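FMN-dependent nitronate monooxygenase (Shewanella oneidensis, PDB 5LSM) binds FMN and probably uses it to oxidise propionate 3-nitronate with molecular oxygen, giving 3-oxopropanoate, nitrate and nitrite, a detoxification reaction. Local coordinates at residues 113-122 / 136-147; 23-31 / 54-62. One frame throughout, in Å; residues are numbered along the deposited sequence.

In the fold
From the N terminus, interaction 2 comes first: after strand 15-17 the chain leaves helix 26-35, returns through strand 39-42 and enters helix 48-59, which runs alongside helix 26-35, so that 23-31 / 54-62 closes a helix-strand-helix loop. Only after that loop is shut does interaction 1 open, where 113-122 / 136-147 joins helix 115-124 to helix 138-145 across strand 128-132. The two are in series, neither nested nor crossed, and their centres lie about 21 Å apart. Between them they tie four helices outside the parallel barrel sheet of a TIM-barrel-clan domain. Helix 48-59 is the bridge, since its Leu55 CD1 packs 3.8 Å from Leu121 CD2 of interaction 1.

Interaction 1: 113-122 / 136-147; sequences YSKAQAEVLA and PDEELLLEIKSW
Tyr113 pushes its ring toward Pro136, Leu140 and Ile144 at the start of a contact between two nearly parallel helices (4°) on the outside of the TIM-barrel-like domain, linked through strand 128-132. With CG anti to the backbone N (chi1 179°), the ring presents its edge to Leu140 CB, 4.0 Å from Tyr113 CE2, and to Pro136 CB. Its hydroxyl reaches farther, to Ile144 CD1 at 3.5 Å from Tyr113 OH. Phe70 and Phe131, from strands 66-71 and 128-132, also meet this ring, Phe131 edge-to-face.

Ser114 starts the helix in a capping box with Gln117: Gln117 OE1 takes both Ser114 N and Ser114 OG, one from each face of its amide plane, while Ala116 N gives a weak bond to Ser114 OG. The Lys115 chain bends at chi2 and chi4 toward Glu143, but Lys115 NZ stays 4.0 Å from Glu143 OE2, beyond a salt bridge. The Glu143 chain is extended, and its carboxylate lies against the methyl of Ala118, with Glu143 OE1 3.3 Å from Ala118 CB.

Farther along, the indole of Trp147 reaches across to helix 115-124. Leu121 C lies over one face, offset toward the rim, with Glu143 O and Ile144 CA over the rim of the other; Ala122 touches the ring too. Leu121 CB sits above the plane at the rim of the six-membered ring, 3.4 Å from Trp147 CH2.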
loop_
_atom_site.group_PDB
_atom_site.type_symbol
_atom_site.label_atom_id
_atom_site.label_comp_id
_atom_site.label_asym_id
_atom_site.label_seq_id
_atom_site.Cartn_x
_atom_site.Cartn_y
_atom_site.Cartn_z
ATOM N N TYR A 113 -10.235 25.874 7.470
ATOM C CA TYR A 113 -11.648 26.252 7.399
ATOM C C TYR A 113 -12.067 27.025 8.657
ATOM O O TYR A 113 -11.789 26.601 9.775
ATOM C CB TYR A 113 -12.512 25.005 7.197
ATOM C CG TYR A 113 -13.987 25.276 7.144
ATOM C CD1 TYR A 113 -14.576 25.812 6.011
ATOM C CD2 TYR A 113 -14.807 24.925 8.211
ATOM C CE1 TYR A 113 -15.935 26.067 5.971
ATOM C CE2 TYR A 113 -16.153 25.190 8.190
ATOM C CZ TYR A 113 -16.716 25.750 7.072
ATOM O OH TYR A 113 -18.060 26.020 7.092
ATOM N N SER A 114 -12.660 28.198 8.441
ATOM C CA SER A 114 -13.061 29.106 9.526
ATOM C C SER A 114 -14.471 29.670 9.290
ATOM O O SER A 114 -15.089 29.416 8.256
ATOM C CB SER A 114 -12.067 30.259 9.622
ATOM O OG SER A 114 -12.078 31.018 8.427
ATOM N N LYS A 115 -14.956 30.455 10.249
ATOM C CA LYS A 115 -16.170 31.247 10.072
ATOM C C LYS A 115 -16.142 32.055 8.772
ATOM O O LYS A 115 -17.171 32.230 8.119
ATOM C CB LYS A 115 -16.371 32.185 11.270
ATOM C CG LYS A 115 -17.811 32.641 11.483
ATOM C CD LYS A 115 -18.649 31.554 12.151
ATOM C CE LYS A 115 -20.054 32.037 12.500
ATOM N NZ LYS A 115 -20.805 32.525 11.310
ATOM N N ALA A 116 -14.964 32.522 8.384
ATOM C CA ALA A 116 -14.810 33.321 7.158
ATOM C C ALA A 116 -15.230 32.573 5.895
ATOM O O ALA A 116 -15.891 33.138 5.027
ATOM C CB ALA A 116 -13.372 33.791 7.021
ATOM N N GLN A 117 -14.821 31.313 5.773
ATOM C CA GLN A 117 -15.224 30.508 4.613
ATOM C C GLN A 117 -16.686 30.088 4.725
ATOM O O GLN A 117 -17.415 30.094 3.740
ATOM C CB GLN A 117 -14.326 29.280 4.447
ATOM C CG GLN A 117 -13.010 29.585 3.762
ATOM C CD GLN A 117 -11.887 29.881 4.725
ATOM O OE1 GLN A 117 -12.051 29.812 5.944
ATOM N NE2 GLN A 117 -10.728 30.201 4.179
ATOM N N ALA A 118 -17.107 29.737 5.933
ATOM C CA ALA A 118 -18.519 29.482 6.224
ATOM C C ALA A 118 -19.464 30.552 5.651
ATOM O O ALA A 118 -20.513 30.225 5.093
ATOM C CB ALA A 118 -18.726 29.363 7.723
ATOM N N GLU A 119 -19.123 31.822 5.838
ATOM C CA GLU A 119 -20.037 32.893 5.466
ATOM C C GLU A 119 -20.289 32.880 3.962
ATOM O O GLU A 119 -21.434 33.017 3.531
ATOM C CB GLU A 119 -19.517 34.262 5.929
ATOM N N VAL A 120 -19.232 32.648 3.179
ATOM C CA VAL A 120 -19.340 32.465 1.722
ATOM C C VAL A 120 -20.114 31.196 1.318
ATOM O O VAL A 120 -20.983 31.246 0.460
ATOM C CB VAL A 120 -17.949 32.414 1.059
ATOM C CG1 VAL A 120 -18.076 32.189 -0.438
ATOM C CG2 VAL A 120 -17.180 33.700 1.340
ATOM N N LEU A 121 -19.791 30.063 1.928
ATOM C CA LEU A 121 -20.478 28.814 1.617
ATOM C C LEU A 121 -21.979 28.921 1.866
ATOM O O LEU A 121 -22.787 28.290 1.175
ATOM C CB LEU A 121 -19.917 27.662 2.459
ATOM C CG LEU A 121 -18.710 26.881 1.937
ATOM C CD1 LEU A 121 -18.591 25.549 2.677
ATOM C CD2 LEU A 121 -18.801 26.649 0.432
ATOM N N ALA A 122 -22.353 29.681 2.880
ATOM C CA ALA A 122 -23.742 29.713 3.318
ATOM C C ALA A 122 -24.651 30.209 2.198
ATOM O O ALA A 122 -25.795 29.800 2.118
ATOM C CB ALA A 122 -23.884 30.593 4.543
ATOM N N PRO A 136 -13.671 20.102 11.328
ATOM C CA PRO A 136 -13.708 21.337 12.123
ATOM C C PRO A 136 -14.488 21.208 13.463
ATOM O O PRO A 136 -15.071 20.140 13.758
ATOM C CB PRO A 136 -14.386 22.326 11.178
ATOM C CG PRO A 136 -15.253 21.482 10.298
ATOM C CD PRO A 136 -14.604 20.131 10.183
ATOM N N ASP A 137 -14.476 22.277 14.269
ATOM C CA ASP A 137 -15.183 22.304 15.582
ATOM C C ASP A 137 -16.673 22.022 15.429
ATOM O O ASP A 137 -17.258 22.306 14.390
ATOM C CB ASP A 137 -15.011 23.665 16.275
ATOM N N GLU A 138 -17.302 21.534 16.492
ATOM C CA GLU A 138 -18.691 21.099 16.400
ATOM C C GLU A 138 -19.628 22.187 15.867
ATOM O O GLU A 138 -20.534 21.889 15.059
ATOM C CB GLU A 138 -19.211 20.541 17.732
ATOM C CG GLU A 138 -20.256 19.443 17.538
ATOM C CD GLU A 138 -21.275 19.385 18.656
ATOM O OE1 GLU A 138 -20.864 19.264 19.829
ATOM O OE2 GLU A 138 -22.488 19.431 18.359
ATOM N N GLU A 139 -19.359 23.437 16.247
ATOM C CA GLU A 139 -20.217 24.569 15.868
ATOM C C GLU A 139 -20.185 24.798 14.363
ATOM O O GLU A 139 -21.234 24.915 13.719
ATOM C CB GLU A 139 -19.782 25.849 16.586
ATOM C CG GLU A 139 -20.001 25.799 18.089
ATOM C CD GLU A 139 -19.075 26.729 18.851
ATOM O OE1 GLU A 139 -17.836 26.570 18.734
ATOM O OE2 GLU A 139 -19.588 27.610 19.577
ATOM N N LEU A 140 -18.973 24.869 13.813
ATOM C CA LEU A 140 -18.762 24.896 12.366
ATOM C C LEU A 140 -19.465 23.740 11.655
ATOM O O LEU A 140 -20.121 23.937 10.642
ATOM C CB LEU A 140 -17.271 24.877 12.054
ATOM C CG LEU A 140 -16.489 26.134 12.484
ATOM C CD1 LEU A 140 -15.020 26.024 12.110
ATOM C CD2 LEU A 140 -17.083 27.401 11.886
ATOM N N LEU A 141 -19.382 22.554 12.235
ATOM C CA LEU A 141 -20.035 21.373 11.696
ATOM C C LEU A 141 -21.552 21.488 11.723
ATOM O O LEU A 141 -22.221 21.053 10.790
ATOM C CB LEU A 141 -19.632 20.157 12.522
ATOM C CG LEU A 141 -19.093 18.951 11.775
ATOM C CD1 LEU A 141 -18.054 19.399 10.759
ATOM C CD2 LEU A 141 -18.493 17.956 12.771
ATOM N N LEU A 142 -22.103 21.963 12.840
ATOM C CA LEU A 142 -23.556 22.147 12.947
ATOM C C LEU A 142 -24.045 23.203 11.961
ATOM O O LEU A 142 -25.076 23.026 11.293
ATOM C CB LEU A 142 -23.970 22.533 14.367
ATOM C CG LEU A 142 -23.841 21.446 15.443
ATOM C CD1 LEU A 142 -24.254 22.013 16.800
ATOM C CD2 LEU A 142 -24.665 20.213 15.089
ATOM N N GLU A 143 -23.273 24.264 11.801
ATOM C CA GLU A 143 -23.628 25.270 10.805
ATOM C C GLU A 143 -23.774 24.649 9.422
ATOM O O GLU A 143 -24.753 24.896 8.739
ATOM C CB GLU A 143 -22.607 26.404 10.761
ATOM C CG GLU A 143 -23.061 27.573 9.896
ATOM C CD GLU A 143 -21.964 28.574 9.609
ATOM O OE1 GLU A 143 -20.802 28.368 10.046
ATOM O OE2 GLU A 143 -22.286 29.597 8.969
ATOM N N ILE A 144 -22.784 23.855 9.019
ATOM C CA ILE A 144 -22.797 23.179 7.725
ATOM C C ILE A 144 -24.016 22.253 7.563
ATOM O O ILE A 144 -24.685 22.278 6.532
ATOM C CB ILE A 144 -21.486 22.369 7.484
ATOM C CG1 ILE A 144 -20.312 23.317 7.257
ATOM C CG2 ILE A 144 -21.611 21.468 6.261
ATOM C CD1 ILE A 144 -18.968 22.701 7.565
ATOM N N LYS A 145 -24.281 21.423 8.560
ATOM C CA LYS A 145 -25.368 20.443 8.451
ATOM C C LYS A 145 -26.701 21.154 8.248
ATOM O O LYS A 145 -27.619 20.598 7.673
ATOM C CB LYS A 145 -25.457 19.581 9.712
ATOM C CG LYS A 145 -24.248 18.699 9.974
ATOM C CD LYS A 145 -24.484 17.265 9.530
ATOM C CE LYS A 145 -23.303 16.368 9.886
ATOM N NZ LYS A 145 -23.484 15.727 11.214
ATOM N N SER A 146 -26.803 22.375 8.766
ATOM C CA SER A 146 -28.038 23.128 8.739
ATOM C C SER A 146 -28.277 23.810 7.395
ATOM O O SER A 146 -29.309 24.444 7.201
ATOM C CB SER A 146 -28.037 24.170 9.854
ATOM O OG SER A 146 -27.308 25.304 9.463
ATOM N N TRP A 147 -27.326 23.679 6.474
ATOM C CA TRP A 147 -27.555 23.986 5.056
ATOM C C TRP A 147 -28.188 22.824 4.294
ATOM O O TRP A 147 -28.538 22.971 3.137
ATOM C CB TRP A 147 -26.245 24.329 4.360
ATOM C CG TRP A 147 -25.450 25.366 5.027
ATOM C CD1 TRP A 147 -25.916 26.406 5.760
ATOM C CD2 TRP A 147 -24.027 25.511 4.977
ATOM N NE1 TRP A 147 -24.878 27.198 6.167
ATOM C CE2 TRP A 147 -23.706 26.674 5.697
ATOM C CE3 TRP A 147 -22.994 24.770 4.385
ATOM C CZ2 TRP A 147 -22.395 27.111 5.864
ATOM C CZ3 TRP A 147 -21.700 25.208 4.530
ATOM C CH2 TRP A 147 -21.404 26.361 5.281
#

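Interaction 2: 23-31 / 54-62; sequences VQGSALAIA and ELTAIRSQT
Ile30, Ser26 and Ile58 carry most of this contact, in which helices 26-35 and 48-59, neighbours around a TIM-barrel-like fold, run side by side at 32° with their local axes 9.3 Å apart. Ile30 loses the most surface. Its CG1 branch lies beside the backbone N (chi1 -71°), which directs CD1 into the last turn of the partner helix: Ile30 CD1 is 3.9 Å from Ala57 O and 3.6 Å from Gln61 OE1. The Gln61 chain runs across the isoleucine at about a right angle, so that its OE1 touches both CD1 and CG2.

One turn earlier, Ser26 sits where the backbones come closest, its CA 5.4 Å from Ile58 CA. So small a side chain permits this, and Ser26 CB packs 3.5 Å from Ile58 CG1. The hydroxyl turns the other way and donates to Glu54 OE1 (3.2 Å), meeting the carboxylate on its anti side, 19° out of plane. Glu54 gets there by bending at chi2, which brings CG and the carboxylate up beside the N-terminal end of helix 26-35.

Ile58 continues inward to Leu41 of strand 39-42 and Ile66 of strand 66-71, while Leu55 of the same helix packs on both strands and on Phe124 of helix 115-124. Helix 48-59 is thereby wedged between helices 26-35 and 115-124 over strands 39-42 and 66-71.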
loop_
_atom_site.group_PDB
_atom_site.type_symbol
_atom_site.label_atom_id
_atom_site.label_comp_id
_atom_site.label_asym_id
_atom_site.label_seq_id
_atom_site.Cartn_x
_atom_site.Cartn_y
_atom_site.Cartn_z
ATOM N N VAL A 23 -4.540 22.111 -9.319
ATOM C CA VAL A 23 -4.572 21.573 -10.665
ATOM C C VAL A 23 -5.949 21.693 -11.271
ATOM O O VAL A 23 -6.168 21.254 -12.390
ATOM C CB VAL A 23 -4.150 20.085 -10.698
ATOM C CG1 VAL A 23 -2.679 19.950 -10.360
ATOM C CG2 VAL A 23 -5.012 19.232 -9.759
ATOM N N GLN A 24 -6.897 22.261 -10.542
ATOM C CA GLN A 24 -8.280 22.036 -10.885
ATOM C C GLN A 24 -9.261 23.012 -10.213
ATOM O O GLN A 24 -9.086 23.376 -9.056
ATOM C CB GLN A 24 -8.591 20.588 -10.535
ATOM C CG GLN A 24 -10.027 20.201 -10.673
ATOM C CD GLN A 24 -10.755 20.177 -9.353
ATOM O OE1 GLN A 24 -10.307 19.551 -8.375
ATOM N NE2 GLN A 24 -11.931 20.780 -9.340
ATOM N N GLY A 25 -10.289 23.420 -10.960
ATOM C CA GLY A 25 -11.389 24.240 -10.439
ATOM C C GLY A 25 -12.768 23.921 -11.023
ATOM O O GLY A 25 -13.116 22.774 -11.229
ATOM N N SER A 26 -13.564 24.953 -11.263
ATOM C CA SER A 26 -14.948 24.789 -11.670
ATOM C C SER A 26 -15.156 23.924 -12.913
ATOM O O SER A 26 -16.156 23.183 -13.004
ATOM C CB SER A 26 -15.591 26.161 -11.905
ATOM O OG SER A 26 -14.738 27.033 -12.636
ATOM N N ALA A 27 -14.283 24.059 -13.910
ATOM C CA ALA A 27 -14.553 23.406 -15.206
ATOM C C ALA A 27 -14.547 21.864 -15.107
ATOM O O ALA A 27 -15.359 21.184 -15.769
ATOM C CB ALA A 27 -13.596 23.898 -16.283
ATOM N N LEU A 28 -13.713 21.325 -14.220
ATOM C CA LEU A 28 -13.677 19.874 -13.997
ATOM C C LEU A 28 -14.838 19.440 -13.095
ATOM O O LEU A 28 -15.534 18.454 -13.377
ATOM C CB LEU A 28 -12.329 19.441 -13.399
ATOM C CG LEU A 28 -12.195 17.943 -13.128
ATOM C CD1 LEU A 28 -12.239 17.171 -14.428
ATOM C CD2 LEU A 28 -10.939 17.616 -12.334
ATOM N N ALA A 29 -15.066 20.189 -12.023
ATOM C CA ALA A 29 -16.237 19.947 -11.181
ATOM C C ALA A 29 -17.552 19.975 -11.994
ATOM O O ALA A 29 -18.343 19.050 -11.922
ATOM C CB ALA A 29 -16.282 20.940 -10.030
ATOM N N ILE A 30 -17.731 20.995 -12.823
ATOM C CA ILE A 30 -18.918 21.090 -13.682
ATOM C C ILE A 30 -19.063 19.835 -14.541
ATOM O O ILE A 30 -20.138 19.249 -14.630
ATOM C CB ILE A 30 -18.822 22.315 -14.631
ATOM C CG1 ILE A 30 -18.986 23.634 -13.850
ATOM C CG2 ILE A 30 -19.865 22.233 -15.740
ATOM C CD1 ILE A 30 -18.407 24.836 -14.568
ATOM N N ALA A 31 -17.983 19.457 -15.214
ATOM C CA ALA A 31 -18.056 18.399 -16.215
ATOM C C ALA A 31 -18.429 17.065 -15.569
ATOM O O ALA A 31 -19.219 16.308 -16.130
ATOM C CB ALA A 31 -16.731 18.279 -16.978
ATOM N N GLU A 54 -15.550 31.067 -7.935
ATOM C CA GLU A 54 -15.496 29.740 -8.493
ATOM C C GLU A 54 -16.803 28.986 -8.234
ATOM O O GLU A 54 -17.274 28.252 -9.097
ATOM C CB GLU A 54 -14.284 28.986 -7.963
ATOM C CG GLU A 54 -13.741 27.986 -8.957
ATOM C CD GLU A 54 -12.462 28.420 -9.624
ATOM O OE1 GLU A 54 -12.452 28.476 -10.863
ATOM O OE2 GLU A 54 -11.442 28.595 -8.925
ATOM N N LEU A 55 -17.454 29.279 -7.113
ATOM C CA LEU A 55 -18.756 28.679 -6.814
ATOM C C LEU A 55 -19.840 29.289 -7.670
ATOM O O LEU A 55 -20.797 28.602 -8.033
ATOM C CB LEU A 55 -19.124 28.832 -5.326
ATOM C CG LEU A 55 -18.502 27.779 -4.399
ATOM C CD1 LEU A 55 -18.460 28.277 -2.969
ATOM C CD2 LEU A 55 -19.254 26.457 -4.489
ATOM N N THR A 56 -19.726 30.592 -7.939
ATOM C CA THR A 56 -20.667 31.258 -8.823
ATOM C C THR A 56 -20.539 30.679 -10.252
ATOM O O THR A 56 -21.541 30.291 -10.870
ATOM C CB THR A 56 -20.485 32.806 -8.785
ATOM O OG1 THR A 56 -20.950 33.305 -7.524
ATOM C CG2 THR A 56 -21.284 33.493 -9.886
ATOM N N ALA A 57 -19.305 30.501 -10.717
ATOM C CA ALA A 57 -19.062 29.847 -12.003
ATOM C C ALA A 57 -19.624 28.417 -12.066
ATOM O O ALA A 57 -20.165 28.010 -13.092
ATOM C CB ALA A 57 -17.581 29.847 -12.339
ATOM N N ILE A 58 -19.535 27.663 -10.977
ATOM C CA ILE A 58 -20.128 26.324 -10.969
ATOM C C ILE A 58 -21.651 26.391 -11.098
ATOM O O ILE A 58 -22.242 25.682 -11.920
ATOM C CB ILE A 58 -19.726 25.520 -9.719
ATOM C CG1 ILE A 58 -18.253 25.098 -9.828
ATOM C CG2 ILE A 58 -20.611 24.286 -9.555
ATOM C CD1 ILE A 58 -17.597 24.781 -8.492
ATOM N N ARG A 59 -22.276 27.313 -10.370
ATOM C CA ARG A 59 -23.734 27.321 -10.261
ATOM C C ARG A 59 -24.436 27.827 -11.515
ATOM O O ARG A 59 -25.611 27.550 -11.722
ATOM C CB ARG A 59 -24.193 28.111 -9.031
ATOM C CG ARG A 59 -23.955 27.383 -7.713
ATOM C CD ARG A 59 -24.595 25.991 -7.650
ATOM N NE ARG A 59 -24.916 25.620 -6.263
ATOM C CZ ARG A 59 -24.958 24.374 -5.784
ATOM N NH1 ARG A 59 -24.740 23.332 -6.579
ATOM N NH2 ARG A 59 -25.257 24.169 -4.505
ATOM N N SER A 60 -23.712 28.492 -12.400
ATOM C CA SER A 60 -24.352 29.004 -13.589
ATOM C C SER A 60 -24.133 28.106 -14.793
ATOM O O SER A 60 -24.377 28.520 -15.920
ATOM C CB SER A 60 -23.867 30.417 -13.872
ATOM O OG SER A 60 -22.476 30.429 -14.019
ATOM N N GLN A 61 -23.622 26.895 -14.568
ATOM C CA GLN A 61 -23.508 25.893 -15.645
ATOM C C GLN A 61 -24.171 24.567 -15.275
ATOM O O GLN A 61 -24.394 23.714 -16.142
ATOM C CB GLN A 61 -22.028 25.658 -16.013
ATOM C CG GLN A 61 -21.424 26.730 -16.916
ATOM C CD GLN A 61 -20.055 26.357 -17.504
ATOM O OE1 GLN A 61 -19.791 25.204 -17.853
ATOM N NE2 GLN A 61 -19.201 27.352 -17.663
ATOM N N THR A 62 -24.401 24.355 -13.983
ATOM C CA THR A 62 -25.086 23.148 -13.503
ATOM C C THR A 62 -25.780 23.422 -12.177
ATOM O O THR A 62 -25.379 24.301 -11.433
ATOM C CB THR A 62 -24.123 21.944 -13.324
ATOM O OG1 THR A 62 -24.827 20.844 -12.740
ATOM C CG2 THR A 62 -22.931 22.306 -12.418
#